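Local atomic coordinates of ubiquitin-conjugating ligase MGC351130 (Homo sapiens, PDB entry 1YRV), a protein that catalyses the covalent attachment of ubiquitin to other proteins, acting as an E2 ubiquitin-conjugating enzyme. Residues E60-S65 with L135-L140; I94-N99 with S157-I162; L26-D31 with D51-E56. All coordinates share one frame; numbering follows the deposited sequence.

Contact 1 of 3, residues E60-S65 with L135-L140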
loop_
_atom_site.group_PDB
_atom_site.type_symbol
_atom_site.label_atom_id
_atom_site.label_comp_id
_atom_site.label_asym_id
_atom_site.label_seq_id
_atom_site.Cartn_x
_atom_site.Cartn_y
_atom_site.Cartn_z
ATOM N N GLU A 60 -4.810 -8.090 3.159
ATOM C CA GLU A 60 -4.717 -8.939 4.344
ATOM C C GLU A 60 -3.264 -9.132 4.776
ATOM O O GLU A 60 -2.341 -9.147 3.941
ATOM C CB GLU A 60 -5.375 -10.295 4.089
ATOM C CG GLU A 60 -6.889 -10.218 3.962
ATOM C CD GLU A 60 -7.545 -11.584 3.673
ATOM O OE1 GLU A 60 -6.796 -12.563 3.413
ATOM O OE2 GLU A 60 -8.806 -11.671 3.696
ATOM N N GLY A 61 -3.074 -9.243 6.091
ATOM C CA GLY A 61 -1.748 -9.430 6.647
ATOM C C GLY A 61 -1.098 -10.666 6.068
ATOM O O GLY A 61 -1.742 -11.686 5.896
ATOM N N LEU A 62 0.186 -10.584 5.760
ATOM C CA LEU A 62 0.867 -11.731 5.183
ATOM C C LEU A 62 0.772 -12.951 6.097
ATOM O O LEU A 62 0.475 -12.847 7.304
ATOM C CB LEU A 62 2.334 -11.399 4.935
ATOM C CG LEU A 62 3.035 -12.208 3.862
ATOM C CD1 LEU A 62 2.293 -12.034 2.580
ATOM C CD2 LEU A 62 4.481 -11.772 3.734
ATOM N N GLN A 63 1.034 -14.114 5.514
ATOM C CA GLN A 63 0.990 -15.358 6.271
ATOM C C GLN A 63 2.216 -15.558 7.116
ATOM O O GLN A 63 3.340 -15.312 6.677
ATOM C CB GLN A 63 0.820 -16.556 5.336
ATOM C CG GLN A 63 -0.582 -16.670 4.824
ATOM C CD GLN A 63 -1.579 -16.290 5.907
ATOM O OE1 GLN A 63 -1.763 -15.104 6.198
ATOM N NE2 GLN A 63 -2.198 -17.292 6.536
ATOM N N ASN A 64 1.979 -16.018 8.335
ATOM C CA ASN A 64 3.046 -16.283 9.279
ATOM C C ASN A 64 3.802 -14.985 9.594
ATOM O O ASN A 64 5.020 -14.969 9.766
ATOM C CB ASN A 64 3.996 -17.375 8.726
ATOM C CG ASN A 64 3.275 -18.702 8.410
ATOM O OD1 ASN A 64 2.940 -18.980 7.254
ATOM N ND2 ASN A 64 3.033 -19.512 9.443
ATOM N N SER A 65 3.064 -13.888 9.659
ATOM C CA SER A 65 3.659 -12.602 9.973
ATOM C C SER A 65 2.886 -12.029 11.159
ATOM O O SER A 65 1.763 -12.462 11.477
ATOM C CB SER A 65 3.556 -11.637 8.769
ATOM O OG SER A 65 2.207 -11.267 8.520
ATOM N N LEU A 135 4.675 -4.484 4.007
ATOM C CA LEU A 135 4.005 -4.035 5.216
ATOM C C LEU A 135 3.887 -5.150 6.283
ATOM O O LEU A 135 3.609 -4.878 7.470
ATOM C CB LEU A 135 2.631 -3.444 4.876
ATOM C CG LEU A 135 2.692 -2.016 4.309
ATOM C CD1 LEU A 135 1.429 -1.704 3.515
ATOM C CD2 LEU A 135 2.893 -0.987 5.432
ATOM N N SER A 136 4.123 -6.394 5.876
ATOM C CA SER A 136 4.078 -7.512 6.813
ATOM C C SER A 136 5.478 -7.889 7.290
ATOM O O SER A 136 5.634 -8.847 8.035
ATOM C CB SER A 136 3.431 -8.724 6.161
ATOM O OG SER A 136 2.118 -8.412 5.781
ATOM N N ASN A 137 6.480 -7.131 6.861
ATOM C CA ASN A 137 7.856 -7.393 7.224
ATOM C C ASN A 137 8.604 -6.102 7.374
ATOM O O ASN A 137 9.353 -5.698 6.494
ATOM C CB ASN A 137 8.543 -8.251 6.164
ATOM C CG ASN A 137 7.890 -9.607 6.021
ATOM O OD1 ASN A 137 7.830 -10.381 6.982
ATOM N ND2 ASN A 137 7.368 -9.895 4.833
ATOM N N PRO A 138 8.397 -5.423 8.499
ATOM C CA PRO A 138 9.047 -4.152 8.815
ATOM C C PRO A 138 10.584 -4.152 8.691
ATOM O O PRO A 138 11.260 -5.173 8.855
ATOM C CB PRO A 138 8.578 -3.895 10.244
ATOM C CG PRO A 138 7.201 -4.483 10.246
ATOM C CD PRO A 138 7.422 -5.790 9.545
ATOM N N VAL A 139 11.114 -2.973 8.397
ATOM C CA VAL A 139 12.544 -2.763 8.260
ATOM C C VAL A 139 12.958 -2.180 9.599
ATOM O O VAL A 139 12.989 -0.953 9.772
ATOM C CB VAL A 139 12.851 -1.716 7.153
ATOM C CG1 VAL A 139 14.351 -1.513 7.006
ATOM C CG2 VAL A 139 12.228 -2.148 5.841
ATOM N N LEU A 140 13.251 -3.052 10.559
ATOM C CA LEU A 140 13.646 -2.591 11.885
ATOM C C LEU A 140 14.855 -1.665 11.812
ATOM O O LEU A 140 15.059 -0.836 12.698
ATOM C CB LEU A 140 13.963 -3.787 12.781
ATOM C CG LEU A 140 12.827 -4.793 12.969
ATOM C CD1 LEU A 140 13.352 -6.045 13.663
ATOM C CD2 LEU A 140 11.708 -4.140 13.769
#
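L62 and S136 carry this contact, with S65 and N137 at its sides. E60 is the last residue of strand 54-60, and the loop runs on from it; S136 lies just beyond helix 124-135. The CA atoms of L62 and S136, 5.5 Å apart, are the nearest pair between the two segments.

One hydrogen bond crosses the contact. L62 N donates to S136 OG at 2.9 Å, with an N-H...O angle of 158°. The S136 hydroxyl lies opposite its own carbonyl carbon and beside its backbone N (chi1 -61°). This also lets it bond to Q132 O, four residues back on the helix. The buried hydroxyl thus ties the end of the helix to the loop. Nearby, E60 O is bonded to Q132 NE2.

A second bond shapes the loop itself. L62 to S65 form a type II beta turn. S65 OG donates across it to L62 O at 2.6 Å, arriving well above the carbonyl plane. The same side chain packs on S136: S65 CB lies 3.6 Å from S136 O, and S65 OG lies 3.7 Å from S136 CB.

The remaining contact is van der Waals. L62 lies against S136 CB through its own CB. L62 CD2 goes on to N137 ND2 at 3.6 Å, and these two side chains cross at about a right angle. N137 ND2 also makes a weak hydrogen bond to V133 O. S136 also touches F72 of strand 71-77.

The arrangement joins a strand-connecting loop of the sheet to the C-terminal end of the helix packed against it, within the alpha/beta UBC fold of E2 enzymes.

Contact 2 of 3, residues I94-N99 with S157-I162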
loop_
_atom_site.group_PDB
_atom_site.type_symbol
_atom_site.label_atom_id
_atom_site.label_comp_id
_atom_site.label_asym_id
_atom_site.label_seq_id
_atom_site.Cartn_x
_atom_site.Cartn_y
_atom_site.Cartn_z
ATOM N N ILE A 94 -3.989 5.942 10.739
ATOM C CA ILE A 94 -2.603 5.758 11.141
ATOM C C ILE A 94 -2.506 4.544 12.040
ATOM O O ILE A 94 -3.151 4.491 13.084
ATOM C CB ILE A 94 -2.078 6.984 11.885
ATOM C CG1 ILE A 94 -2.024 8.178 10.923
ATOM C CG2 ILE A 94 -0.715 6.687 12.481
ATOM C CD1 ILE A 94 -1.640 9.481 11.589
ATOM N N PRO A 95 -1.712 3.536 11.623
ATOM C CA PRO A 95 -1.501 2.288 12.362
ATOM C C PRO A 95 -0.256 2.356 13.235
ATOM O O PRO A 95 0.588 3.226 13.047
ATOM C CB PRO A 95 -1.349 1.279 11.244
ATOM C CG PRO A 95 -0.493 2.060 10.272
ATOM C CD PRO A 95 -1.116 3.445 10.273
ATOM N N PHE A 96 -0.161 1.446 14.200
ATOM C CA PHE A 96 1.000 1.368 15.085
ATOM C C PHE A 96 1.934 0.426 14.318
ATOM O O PHE A 96 1.864 -0.795 14.457
ATOM C CB PHE A 96 0.608 0.752 16.427
ATOM C CG PHE A 96 1.707 0.795 17.443
ATOM C CD1 PHE A 96 2.186 -0.373 18.028
ATOM C CD2 PHE A 96 2.231 2.012 17.856
ATOM C CE1 PHE A 96 3.171 -0.321 19.024
ATOM C CE2 PHE A 96 3.218 2.069 18.851
ATOM C CZ PHE A 96 3.682 0.910 19.431
ATOM N N HIS A 97 2.806 1.002 13.500
ATOM C CA HIS A 97 3.660 0.212 12.629
ATOM C C HIS A 97 5.027 0.852 12.540
ATOM O O HIS A 97 5.148 2.057 12.451
ATOM C CB HIS A 97 2.971 0.132 11.252
ATOM C CG HIS A 97 3.621 -0.818 10.294
ATOM N ND1 HIS A 97 4.918 -0.643 9.859
ATOM C CD2 HIS A 97 3.177 -1.962 9.735
ATOM C CE1 HIS A 97 5.248 -1.655 9.078
ATOM N NE2 HIS A 97 4.216 -2.470 8.982
ATOM N N PRO A 98 6.083 0.046 12.581
ATOM C CA PRO A 98 7.466 0.522 12.515
ATOM C C PRO A 98 7.825 1.376 11.291
ATOM O O PRO A 98 8.663 2.269 11.389
ATOM C CB PRO A 98 8.283 -0.770 12.552
ATOM C CG PRO A 98 7.376 -1.728 13.280
ATOM C CD PRO A 98 6.043 -1.421 12.669
ATOM N N ASN A 99 7.203 1.114 10.143
ATOM C CA ASN A 99 7.554 1.863 8.950
ATOM C C ASN A 99 6.507 2.840 8.443
ATOM O O ASN A 99 6.709 3.477 7.410
ATOM C CB ASN A 99 7.940 0.888 7.841
ATOM C CG ASN A 99 8.988 -0.111 8.294
ATOM O OD1 ASN A 99 8.833 -1.308 8.094
ATOM N ND2 ASN A 99 10.045 0.374 8.922
ATOM N N SER A 157 4.497 -10.906 20.724
ATOM C CA SER A 157 3.153 -11.281 21.158
ATOM C C SER A 157 2.446 -10.071 21.731
ATOM O O SER A 157 1.260 -9.868 21.506
ATOM C CB SER A 157 3.221 -12.369 22.227
ATOM O OG SER A 157 1.935 -12.593 22.783
ATOM N N LEU A 158 3.185 -9.278 22.497
ATOM C CA LEU A 158 2.626 -8.075 23.084
ATOM C C LEU A 158 2.274 -7.151 21.935
ATOM O O LEU A 158 1.193 -6.563 21.893
ATOM C CB LEU A 158 3.650 -7.392 23.988
ATOM C CG LEU A 158 3.316 -5.943 24.349
ATOM C CD1 LEU A 158 1.929 -5.906 24.995
ATOM C CD2 LEU A 158 4.371 -5.371 25.267
ATOM N N TYR A 159 3.218 -7.020 21.012
ATOM C CA TYR A 159 3.035 -6.191 19.835
ATOM C C TYR A 159 1.664 -6.500 19.223
ATOM O O TYR A 159 0.850 -5.598 19.013
ATOM C CB TYR A 159 4.140 -6.472 18.813
ATOM C CG TYR A 159 4.035 -5.604 17.586
ATOM C CD1 TYR A 159 4.530 -4.302 17.580
ATOM C CD2 TYR A 159 3.320 -6.040 16.475
ATOM C CE1 TYR A 159 4.296 -3.456 16.499
ATOM C CE2 TYR A 159 3.083 -5.208 15.401
ATOM C CZ TYR A 159 3.565 -3.918 15.417
ATOM O OH TYR A 159 3.276 -3.084 14.366
ATOM N N ARG A 160 1.413 -7.779 18.948
ATOM C CA ARG A 160 0.139 -8.190 18.380
ATOM C C ARG A 160 -1.024 -7.743 19.235
ATOM O O ARG A 160 -2.032 -7.250 18.729
ATOM C CB ARG A 160 0.061 -9.714 18.223
ATOM C CG ARG A 160 0.589 -10.263 16.897
ATOM C CD ARG A 160 -0.100 -11.600 16.551
ATOM N NE ARG A 160 -0.171 -12.453 17.740
ATOM C CZ ARG A 160 0.892 -12.984 18.337
ATOM N NH1 ARG A 160 2.105 -12.763 17.840
ATOM N NH2 ARG A 160 0.753 -13.696 19.453
ATOM N N THR A 161 -0.891 -7.927 20.541
ATOM C CA THR A 161 -1.961 -7.555 21.457
ATOM C C THR A 161 -2.345 -6.111 21.243
ATOM O O THR A 161 -3.523 -5.759 21.260
ATOM C CB THR A 161 -1.526 -7.743 22.910
ATOM O OG1 THR A 161 -1.487 -9.144 23.213
ATOM C CG2 THR A 161 -2.496 -7.046 23.846
ATOM N N ILE A 162 -1.329 -5.280 21.047
ATOM C CA ILE A 162 -1.531 -3.856 20.824
ATOM C C ILE A 162 -2.256 -3.628 19.503
ATOM O O ILE A 162 -3.185 -2.817 19.422
ATOM C CB ILE A 162 -0.180 -3.107 20.843
ATOM C CG1 ILE A 162 0.441 -3.234 22.241
ATOM C CG2 ILE A 162 -0.373 -1.641 20.487
ATOM C CD1 ILE A 162 1.762 -2.537 22.412
#
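F96 and Y159 both extend their rings anti to the backbone N, with chi1 of -173° and -178°. In this way the F96 ring reaches toward helix 156-166, while the Y159 ring stretches from that helix to the loop 94-99. The loop carries H97, P98 and N99, the HPN signature of the E2 family, in the UBC fold. The H97 side chain lies about 8 Å from that of C108, the predicted thioester cysteine.

The apolar part is built around F96. Its CD1 lies 3.8 Å from I162 CG2 and 4.0 Å from Y159 CE1. Both partners approach the ring obliquely. The I162 methyl is placed by its own torsion, CG2 being anti to the backbone N.

The polar part is the Y159 hydroxyl. Y159 OH donates a weak hydrogen bond to F96 O at 2.7 Å. Y159 OH also lies 3.6 Å from P98 CD, and P98 and Y159 meet from opposite directions. The phenol therefore spans from the helix to the backbone just ahead of the signature.

Helix 146-153 completes the packing. Y159 touches I151 and L152, I162 touches I151, and P98 touches L152. The C-terminal helices thus pack as a group on the loop leading to the active-site region.

The CB of H97 points away from the helix. Its ring meets W67, and its NE2 is hydrogen-bonded to L135 O. The other ring nitrogen, H97 ND1, accepts from N99 N at 2.9 Å with an angle of 167°, and that donor lies almost exactly in the plane of the imidazole.

Contact 3 of 3, residues L26-D31 with D51-E56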
loop_
_atom_site.group_PDB
_atom_site.type_symbol
_atom_site.label_atom_id
_atom_site.label_comp_id
_atom_site.label_asym_id
_atom_site.label_seq_id
_atom_site.Cartn_x
_atom_site.Cartn_y
_atom_site.Cartn_z
ATOM N N LEU A 26 -5.346 4.983 -19.238
ATOM C CA LEU A 26 -5.284 3.730 -20.004
ATOM C C LEU A 26 -4.456 2.618 -19.342
ATOM O O LEU A 26 -4.778 1.413 -19.453
ATOM C CB LEU A 26 -4.763 4.007 -21.415
ATOM C CG LEU A 26 -5.697 4.852 -22.301
ATOM C CD1 LEU A 26 -4.912 5.378 -23.493
ATOM C CD2 LEU A 26 -6.895 4.004 -22.773
ATOM N N LEU A 27 -3.380 3.030 -18.677
ATOM C CA LEU A 27 -2.524 2.109 -17.955
ATOM C C LEU A 27 -3.304 1.539 -16.762
ATOM O O LEU A 27 -3.285 0.329 -16.503
ATOM C CB LEU A 27 -1.270 2.832 -17.461
ATOM C CG LEU A 27 -0.217 3.250 -18.528
ATOM C CD1 LEU A 27 0.767 4.218 -17.867
ATOM C CD2 LEU A 27 0.554 2.036 -19.107
ATOM N N LEU A 28 -3.978 2.411 -16.028
ATOM C CA LEU A 28 -4.735 1.943 -14.877
ATOM C C LEU A 28 -5.921 1.097 -15.332
ATOM O O LEU A 28 -6.314 0.147 -14.653
ATOM C CB LEU A 28 -5.192 3.120 -14.010
ATOM C CG LEU A 28 -4.073 3.771 -13.189
ATOM C CD1 LEU A 28 -4.571 5.074 -12.576
ATOM C CD2 LEU A 28 -3.582 2.821 -12.132
ATOM N N HIS A 29 -6.479 1.442 -16.486
ATOM C CA HIS A 29 -7.581 0.685 -17.043
ATOM C C HIS A 29 -7.125 -0.721 -17.338
ATOM O O HIS A 29 -7.803 -1.676 -16.974
ATOM C CB HIS A 29 -8.101 1.301 -18.329
ATOM C CG HIS A 29 -9.396 0.714 -18.766
ATOM N ND1 HIS A 29 -10.604 1.229 -18.352
ATOM C CD2 HIS A 29 -9.675 -0.434 -19.415
ATOM C CE1 HIS A 29 -11.571 0.413 -18.727
ATOM N NE2 HIS A 29 -11.038 -0.606 -19.369
ATOM N N ARG A 30 -6.002 -0.847 -18.032
ATOM C CA ARG A 30 -5.442 -2.152 -18.328
ATOM C C ARG A 30 -5.112 -2.843 -17.000
ATOM O O ARG A 30 -5.574 -3.944 -16.750
ATOM C CB ARG A 30 -4.183 -2.022 -19.172
ATOM C CG ARG A 30 -3.432 -3.334 -19.327
ATOM C CD ARG A 30 -1.905 -3.094 -19.466
ATOM N NE ARG A 30 -1.366 -2.381 -18.318
ATOM C CZ ARG A 30 -0.205 -1.724 -18.303
ATOM N NH1 ARG A 30 0.239 -1.076 -17.195
ATOM N NH2 ARG A 30 0.535 -1.722 -19.390
ATOM N N ASP A 31 -4.328 -2.196 -16.143
ATOM C CA ASP A 31 -3.987 -2.784 -14.859
ATOM C C ASP A 31 -5.169 -3.328 -14.075
ATOM O O ASP A 31 -5.061 -4.383 -13.471
ATOM C CB ASP A 31 -3.284 -1.771 -13.972
ATOM C CG ASP A 31 -1.862 -1.488 -14.411
ATOM O OD1 ASP A 31 -1.380 -2.151 -15.354
ATOM O OD2 ASP A 31 -1.233 -0.589 -13.796
ATOM N N ASP A 51 -11.865 9.146 -12.599
ATOM C CA ASP A 51 -10.475 9.357 -12.979
ATOM C C ASP A 51 -9.682 8.055 -13.048
ATOM O O ASP A 51 -8.774 7.886 -13.878
ATOM C CB ASP A 51 -9.797 10.206 -11.913
ATOM C CG ASP A 51 -9.471 11.556 -12.405
ATOM O OD1 ASP A 51 -8.764 12.317 -11.694
ATOM O OD2 ASP A 51 -9.942 11.861 -13.529
ATOM N N MET A 52 -10.021 7.182 -12.113
ATOM C CA MET A 52 -9.364 5.924 -11.904
ATOM C C MET A 52 -8.048 6.224 -11.229
ATOM O O MET A 52 -7.145 5.389 -11.177
ATOM C CB MET A 52 -9.151 5.164 -13.198
ATOM C CG MET A 52 -10.379 4.391 -13.597
ATOM S SD MET A 52 -9.915 3.076 -14.714
ATOM C CE MET A 52 -9.682 1.782 -13.593
ATOM N N MET A 53 -7.979 7.427 -10.681
ATOM C CA MET A 53 -6.802 7.916 -9.990
ATOM C C MET A 53 -6.854 7.667 -8.491
ATOM O O MET A 53 -5.813 7.576 -7.836
ATOM C CB MET A 53 -6.665 9.421 -10.200
ATOM C CG MET A 53 -6.384 9.853 -11.630
ATOM S SD MET A 53 -4.699 9.589 -12.277
ATOM C CE MET A 53 -4.986 8.305 -13.442
ATOM N N GLU A 54 -8.066 7.578 -7.957
ATOM C CA GLU A 54 -8.251 7.404 -6.538
ATOM C C GLU A 54 -8.744 6.007 -6.257
ATOM O O GLU A 54 -9.746 5.574 -6.828
ATOM C CB GLU A 54 -9.252 8.440 -6.004
ATOM C CG GLU A 54 -8.851 9.909 -6.193
ATOM C CD GLU A 54 -7.449 10.199 -5.659
ATOM O OE1 GLU A 54 -7.065 9.608 -4.612
ATOM O OE2 GLU A 54 -6.720 11.028 -6.262
ATOM N N TRP A 55 -8.029 5.296 -5.378
ATOM C CA TRP A 55 -8.396 3.911 -5.025
ATOM C C TRP A 55 -8.550 3.632 -3.552
ATOM O O TRP A 55 -7.892 4.237 -2.711
ATOM C CB TRP A 55 -7.341 2.923 -5.513
ATOM C CG TRP A 55 -7.178 2.948 -6.946
ATOM C CD1 TRP A 55 -6.624 3.943 -7.681
ATOM C CD2 TRP A 55 -7.686 1.979 -7.873
ATOM N NE1 TRP A 55 -6.763 3.657 -9.018
ATOM C CE2 TRP A 55 -7.405 2.464 -9.159
ATOM C CE3 TRP A 55 -8.341 0.746 -7.731
ATOM C CZ2 TRP A 55 -7.779 1.768 -10.307
ATOM C CZ3 TRP A 55 -8.711 0.047 -8.871
ATOM C CH2 TRP A 55 -8.421 0.565 -10.153
ATOM N N GLU A 56 -9.402 2.663 -3.256
ATOM C CA GLU A 56 -9.596 2.226 -1.894
ATOM C C GLU A 56 -9.168 0.772 -1.845
ATOM O O GLU A 56 -9.707 -0.088 -2.559
ATOM C CB GLU A 56 -11.043 2.387 -1.479
ATOM C CG GLU A 56 -11.367 3.796 -1.053
ATOM C CD GLU A 56 -12.806 3.930 -0.577
ATOM O OE1 GLU A 56 -13.234 5.062 -0.255
ATOM O OE2 GLU A 56 -13.509 2.897 -0.532
#
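Helix 23-38, the N-terminal helix of the UBC fold, passes the turn that leads into strand 54-60 of its antiparallel sheet, coming closest at L28 and M52, whose CA atoms are 6.8 Å apart. M52 has positive backbone phi and psi, a left-handed helical conformation.

L28, the central side chain on the helix, points toward the turn and pushes CD1 in among M52, M53 and W55. L28 CD1 packs on M53 CE at 3.4 Å. M53 starts away from the helix, but its chain bends at chi2 (-75°) and chi3 (110°), and its end comes back to L28. The two side chains cross at about a right angle. The position of L28 CD1 makes its close distances to M53 CE and M52 O uncertain.

W55 meets L28 at a ring edge. L28 CD1 lies near the indole plane, 4.4 Å from W55 NE1. That nitrogen donates to M52 O at 2.8 Å, from above the carbonyl plane. The indole thus spans the turn from the strand side. Its ring also packs edge-to-face with F32, one helical turn beyond L28.

The end of the M52 side chain rests on the helix backbone: SD is 4.1 Å from H29 CA and CE is 3.9 Å from L28 O. M52 also touches Y25 and F32 of the helix.

Beside the contact, R30 NE and NH1 both bond to D31 OD1 in a salt bridge, from the same face, and D31 OD2 is bonded to Y82 OH and L124 N.

No hydrogen bond crosses between the two segments. The helix is held to the turn by apolar and sulfur packing, and the buried polar atoms W55 NE1 and M52 O satisfy each other within the turn.

Contacts 1 and 2 are neighbours, with centres about 11 Å apart, and their segments alternate along the chain. They touch directly: N99 OD1 bonds to V139 N, and P138 packs on H97. Contact 3 lies on the opposite side of the chain's centre, about 26 Å and 31 Å from the other two, centre to centre. It shares strand 54-60 with contact 1, at the strand's other end. Contacts 2 and 3 are largely buried, while contact 1 is only partly so. Contact 1 relies on a hydrogen bond, contact 2 mixes aromatic packing with one weak bond, and contact 3 is apolar. Only contact 2 comes near the predicted active-site cysteine.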